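Local coordinates for protein R.Pab1 family restriction endonuclease (Campylobacter coli, PDB 7CFA) that acts as a restriction DNA glycosylase of the R.PabI family, probably excising a base from its recognition sequence in DNA rather than hydrolysing the phosphodiester backbone, at residues G54-A59 against G64-A69; N148-S153 against V176-N181. The protein carries 2 engineered substitutions. All coordinates share one frame; numbering follows the deposited sequence.

Interaction 1 of 2, residues G54-A59 against G64-A69; sequences GYDMVA and GNFIGA
The ring of Phe66 meets Asp56 at its edge: the carboxylate oxygen OD2 of Asp56 lies near the ring plane, 3.6 Å from CZ of Phe66. Carboxylate and ring are nearly coplanar, their planes 12° apart, although the two side chains cross at about a right angle. The oxygen therefore faces the partly positive C-H rim of the ring, probably a weakly favourable electrostatic approach, and not the pi cloud. The same rim atom also receives the aliphatic part of the aspartate, with CB of Asp56 3.9 Å from CZ of Phe66. In Phe66, CG sits between the backbone N and the carbonyl carbon (chi1 68°), and this turn of the side chain carries the far end of the ring across to Asp56. At the other end of the contact the two backbones draw together, with CA of Ala59 and CA of Gly64 5.1 Å apart. Here the CB of Ala59 rests against the CA of Gly64 at 3.6 Å, a small apolar touch where the chain comes back after a short loop. No hydrogen bond links the two segments directly. Strands 56-58 and 66-67 are the outer members of a three-stranded antiparallel sheet, and strand 73-76 runs between them, bonded through its backbone to both. A classic beta bulge sets Asn65 and Phe66 together opposite Lys74 of the middle strand, and the ammonium group of Lys74 makes a long, weak ion pair with OD2 of Asp56. Helix 223-237 packs against this small sheet, with Ile232 touching both Phe66 and Tyr55, while the Tyr55 hydroxyl is hydrogen-bonded to ND1 of His225 and ND2 of Asn228 of that helix.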
loop_
_atom_site.group_PDB
_atom_site.type_symbol
_atom_site.label_atom_id
_atom_site.label_comp_id
_atom_site.label_asym_id
_atom_site.label_seq_id
_atom_site.Cartn_x
_atom_site.Cartn_y
_atom_site.Cartn_z
ATOM N N GLY A 54 17.989 3.426 0.286
ATOM C CA GLY A 54 18.106 4.731 0.888
ATOM C C GLY A 54 19.468 5.357 0.626
ATOM O O GLY A 54 20.360 4.763 0.024
ATOM N N TYR A 55 19.607 6.597 1.094
ATOM C CA TYR A 55 20.862 7.321 0.978
ATOM C C TYR A 55 21.414 7.810 2.310
ATOM O O TYR A 55 22.526 8.350 2.335
ATOM C CB TYR A 55 20.714 8.515 0.017
ATOM C CG TYR A 55 19.640 9.512 0.392
ATOM C CD1 TYR A 55 19.858 10.458 1.387
ATOM C CD2 TYR A 55 18.414 9.523 -0.264
ATOM C CE1 TYR A 55 18.885 11.372 1.731
ATOM C CE2 TYR A 55 17.434 10.438 0.072
ATOM C CZ TYR A 55 17.676 11.361 1.072
ATOM O OH TYR A 55 16.711 12.278 1.417
ATOM N N ASP A 56 20.688 7.639 3.409
ATOM C CA ASP A 56 21.213 8.012 4.715
ATOM C C ASP A 56 20.513 7.201 5.796
ATOM O O ASP A 56 19.573 6.446 5.533
ATOM C CB ASP A 56 21.061 9.516 4.980
ATOM C CG ASP A 56 19.624 9.980 4.918
ATOM O OD1 ASP A 56 18.722 9.143 4.706
ATOM O OD2 ASP A 56 19.395 11.197 5.073
ATOM N N MET A 57 20.990 7.372 7.024
ATOM C CA MET A 57 20.421 6.702 8.180
ATOM C C MET A 57 20.642 7.584 9.400
ATOM O O MET A 57 21.675 8.252 9.506
ATOM C CB MET A 57 21.044 5.316 8.390
ATOM C CG MET A 57 20.469 4.561 9.579
ATOM S SD MET A 57 20.861 2.800 9.575
ATOM C CE MET A 57 22.649 2.843 9.477
ATOM N N VAL A 58 19.658 7.600 10.301
ATOM C CA VAL A 58 19.782 8.379 11.525
ATOM C C VAL A 58 20.981 7.883 12.316
ATOM O O VAL A 58 21.109 6.685 12.600
ATOM C CB VAL A 58 18.488 8.299 12.347
ATOM C CG1 VAL A 58 18.667 9.006 13.681
ATOM C CG2 VAL A 58 17.334 8.904 11.566
ATOM N N ALA A 59 21.872 8.802 12.667
ATOM C CA ALA A 59 23.112 8.474 13.348
ATOM C C ALA A 59 23.039 8.882 14.812
ATOM O O ALA A 59 22.193 9.681 15.221
ATOM C CB ALA A 59 24.304 9.161 12.673
ATOM N N GLY A 64 27.857 10.575 13.302
ATOM C CA GLY A 64 27.124 11.428 12.378
ATOM C C GLY A 64 28.026 12.028 11.312
ATOM O O GLY A 64 29.185 12.349 11.559
ATOM N N ASN A 65 27.478 12.168 10.108
ATOM C CA ASN A 65 28.188 12.782 8.994
ATOM C C ASN A 65 27.630 14.139 8.594
ATOM O O ASN A 65 28.393 14.992 8.139
ATOM C CB ASN A 65 28.167 11.856 7.771
ATOM C CG ASN A 65 28.953 10.580 7.993
ATOM O OD1 ASN A 65 28.470 9.485 7.717
ATOM N ND2 ASN A 65 30.180 10.717 8.490
ATOM N N PHE A 66 26.326 14.355 8.747
ATOM C CA PHE A 66 25.701 15.627 8.407
ATOM C C PHE A 66 24.390 15.739 9.174
ATOM O O PHE A 66 23.957 14.799 9.844
ATOM C CB PHE A 66 25.469 15.754 6.897
ATOM C CG PHE A 66 24.425 14.813 6.357
ATOM C CD1 PHE A 66 23.113 15.233 6.188
ATOM C CD2 PHE A 66 24.757 13.513 6.010
ATOM C CE1 PHE A 66 22.152 14.371 5.689
ATOM C CE2 PHE A 66 23.800 12.646 5.511
ATOM C CZ PHE A 66 22.497 13.076 5.348
ATOM N N ILE A 67 23.761 16.905 9.063
ATOM C CA ILE A 67 22.470 17.175 9.687
ATOM C C ILE A 67 21.440 17.342 8.580
ATOM O O ILE A 67 21.572 18.228 7.726
ATOM C CB ILE A 67 22.519 18.417 10.588
ATOM C CG1 ILE A 67 23.557 18.232 11.697
ATOM C CG2 ILE A 67 21.144 18.699 11.177
ATOM C CD1 ILE A 67 23.650 19.408 12.647
ATOM N N GLY A 68 20.408 16.499 8.600
ATOM C CA GLY A 68 19.414 16.487 7.550
ATOM C C GLY A 68 18.473 17.678 7.595
ATOM O O GLY A 68 18.564 18.564 8.444
ATOM N N ALA A 69 17.541 17.685 6.637
ATOM C CA ALA A 69 16.565 18.766 6.550
ATOM C C ALA A 69 15.612 18.764 7.736
ATOM O O ALA A 69 15.091 19.818 8.113
ATOM C CB ALA A 69 15.782 18.662 5.240
#

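Interaction 2 of 2, residues N148-S153 against V176-N181; sequences NNEFLS and VHLLKN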
loop_
_atom_site.group_PDB
_atom_site.type_symbol
_atom_site.label_atom_id
_atom_site.label_comp_id
_atom_site.label_asym_id
_atom_site.label_seq_id
_atom_site.Cartn_x
_atom_site.Cartn_y
_atom_site.Cartn_z
ATOM N N ASN A 148 22.353 1.538 -18.819
ATOM C CA ASN A 148 22.404 0.081 -18.780
ATOM C C ASN A 148 20.977 -0.450 -18.756
ATOM O O ASN A 148 20.261 -0.279 -17.763
ATOM C CB ASN A 148 23.191 -0.387 -17.559
ATOM C CG ASN A 148 23.588 -1.850 -17.642
ATOM O OD1 ASN A 148 22.818 -2.692 -18.104
ATOM N ND2 ASN A 148 24.799 -2.157 -17.194
ATOM N N ASN A 149 20.556 -1.094 -19.847
ATOM C CA ASN A 149 19.169 -1.525 -19.984
ATOM C C ASN A 149 18.763 -2.583 -18.965
ATOM O O ASN A 149 17.585 -2.954 -18.920
ATOM C CB ASN A 149 18.921 -2.049 -21.401
ATOM C CG ASN A 149 18.917 -0.942 -22.439
ATOM O OD1 ASN A 149 18.547 0.196 -22.146
ATOM N ND2 ASN A 149 19.329 -1.270 -23.657
ATOM N N GLU A 150 19.694 -3.072 -18.145
ATOM C CA GLU A 150 19.338 -4.036 -17.111
ATOM C C GLU A 150 18.817 -3.356 -15.849
ATOM O O GLU A 150 18.016 -3.950 -15.118
ATOM C CB GLU A 150 20.547 -4.911 -16.777
ATOM C CG GLU A 150 21.161 -5.615 -17.979
ATOM C CD GLU A 150 20.338 -6.796 -18.461
ATOM O OE1 GLU A 150 19.952 -7.638 -17.624
ATOM O OE2 GLU A 150 20.078 -6.882 -19.680
ATOM N N PHE A 151 19.245 -2.127 -15.583
ATOM C CA PHE A 151 18.911 -1.427 -14.351
ATOM C C PHE A 151 17.816 -0.395 -14.590
ATOM O O PHE A 151 17.790 0.272 -15.627
ATOM C CB PHE A 151 20.146 -0.736 -13.766
ATOM C CG PHE A 151 21.207 -1.688 -13.294
ATOM C CD1 PHE A 151 22.213 -2.109 -14.148
ATOM C CD2 PHE A 151 21.197 -2.163 -11.995
ATOM C CE1 PHE A 151 23.189 -2.985 -13.711
ATOM C CE2 PHE A 151 22.167 -3.038 -11.552
ATOM C CZ PHE A 151 23.165 -3.451 -12.410
ATOM N N LEU A 152 16.914 -0.273 -13.620
ATOM C CA LEU A 152 15.893 0.763 -13.641
ATOM C C LEU A 152 15.539 1.119 -12.208
ATOM O O LEU A 152 15.777 0.346 -11.276
ATOM C CB LEU A 152 14.639 0.324 -14.414
ATOM C CG LEU A 152 13.738 -0.777 -13.838
ATOM C CD1 LEU A 152 12.660 -0.220 -12.908
ATOM C CD2 LEU A 152 13.103 -1.582 -14.960
ATOM N N SER A 153 14.964 2.304 -12.041
ATOM C CA SER A 153 14.406 2.720 -10.766
ATOM C C SER A 153 12.975 3.182 -10.988
ATOM O O SER A 153 12.664 3.801 -12.009
ATOM C CB SER A 153 15.231 3.840 -10.116
ATOM O OG SER A 153 15.209 5.014 -10.904
ATOM N N VAL A 176 17.686 -10.759 -11.378
ATOM C CA VAL A 176 18.342 -11.611 -10.390
ATOM C C VAL A 176 19.569 -12.290 -10.983
ATOM O O VAL A 176 20.558 -12.528 -10.277
ATOM C CB VAL A 176 17.341 -12.641 -9.834
ATOM C CG1 VAL A 176 18.008 -13.548 -8.805
ATOM C CG2 VAL A 176 16.138 -11.938 -9.227
ATOM N N HIS A 177 19.542 -12.608 -12.280
ATOM C CA HIS A 177 20.675 -13.300 -12.881
ATOM C C HIS A 177 21.919 -12.425 -12.985
ATOM O O HIS A 177 22.983 -12.937 -13.349
ATOM C CB HIS A 177 20.296 -13.847 -14.262
ATOM C CG HIS A 177 19.914 -12.794 -15.255
ATOM N ND1 HIS A 177 20.845 -12.024 -15.920
ATOM C CD2 HIS A 177 18.703 -12.394 -15.708
ATOM C CE1 HIS A 177 20.221 -11.189 -16.733
ATOM N NE2 HIS A 177 18.922 -11.393 -16.624
ATOM N N LEU A 178 21.820 -11.130 -12.674
ATOM C CA LEU A 178 23.008 -10.288 -12.599
ATOM C C LEU A 178 23.801 -10.511 -11.320
ATOM O O LEU A 178 24.967 -10.112 -11.252
ATOM C CB LEU A 178 22.628 -8.809 -12.695
ATOM C CG LEU A 178 22.073 -8.284 -14.017
ATOM C CD1 LEU A 178 21.857 -6.785 -13.913
ATOM C CD2 LEU A 178 23.008 -8.614 -15.167
ATOM N N LEU A 179 23.198 -11.133 -10.313
ATOM C CA LEU A 179 23.848 -11.302 -9.024
ATOM C C LEU A 179 24.825 -12.470 -9.054
ATOM O O LEU A 179 24.626 -13.460 -9.763
ATOM C CB LEU A 179 22.808 -11.529 -7.926
ATOM C CG LEU A 179 21.796 -10.408 -7.678
ATOM C CD1 LEU A 179 20.704 -10.881 -6.736
ATOM C CD2 LEU A 179 22.490 -9.178 -7.118
ATOM N N LYS A 180 25.890 -12.342 -8.271
ATOM C CA LYS A 180 26.839 -13.423 -8.060
ATOM C C LYS A 180 26.527 -14.125 -6.745
ATOM O O LYS A 180 26.031 -13.512 -5.796
ATOM C CB LYS A 180 28.277 -12.901 -8.044
ATOM C CG LYS A 180 28.697 -12.181 -9.314
ATOM C CD LYS A 180 30.146 -11.724 -9.240
ATOM C CE LYS A 180 30.349 -10.692 -8.142
ATOM N NZ LYS A 180 31.752 -10.195 -8.095
ATOM N N ASN A 181 26.814 -15.423 -6.697
ATOM C CA ASN A 181 26.637 -16.184 -5.468
ATOM C C ASN A 181 27.835 -15.932 -4.552
ATOM O O ASN A 181 28.649 -15.034 -4.786
ATOM C CB ASN A 181 26.434 -17.666 -5.780
ATOM C CG ASN A 181 27.586 -18.267 -6.569
ATOM O OD1 ASN A 181 28.628 -17.639 -6.756
ATOM N ND2 ASN A 181 27.402 -19.499 -7.030
#
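A type I beta turn from Asn148 to Phe151, leading into strand 152-159, meets the 3-10 segment 176-178 that follows strand 166-175; these strands are antiparallel neighbours in the large sheet of this R.PabI-family protein. Leu178 reaches from the 3-10 segment to two residues of the turn. Its CD1 lies 3.7 Å from CB of Glu150, and the same methyl is 3.9 Å from CZ of Phe151, approaching that ring obliquely. With CG anti to the carbonyl carbon and the chain then extended, Leu178 projects this methyl across to the turn. Glu150 bends at chi2 (-75°), which brings its carboxylate round to the histidine of the 3-10 segment. OE1 of Glu150 is 3.7 Å from CE1 of His177, and the carboxylate and imidazole planes stand 60° apart. No hydrogen bond joins the pair, but the carboxylate would probably favour a protonated imidazole. Beyond these residues, Ile210 of helix 208-219 touches both Asn148 and Phe151, while Pro175 packs on Glu150. The turn closes with a backbone bond from Phe151 N to Asn148 O, 3.0 Å. It is reinforced by an Asx turn, which holds the amide of Asn148 beside the ring of Phe151, its CG at the ring edge and in plane. In this Asx turn, N of Glu150 donates to OD1 of Asn148 at 3.1 Å. The bond is nearly straight at 162°, with the donor a little out of the carbonyl plane.

Overall arrangement
Interactions 1 and 2 follow one another along the chain and lie on opposite sides of its centre. Their centres are 27 Å apart and their nearest atoms about 11 Å, so they do not touch. Interaction 1 belongs to the small three-stranded sheet packed on helix 223-237, interaction 2 to the ends of two neighbouring inner strands of the seven-stranded antiparallel sheet. Strand 47-51 runs on into 54-59 and, through His47, makes a backbone hydrogen bond to Val176, so the two regions are tied by the chain on one side and a hydrogen bond on the other. Neither contact involves a residue of the partner subunit; both are formed within one chain.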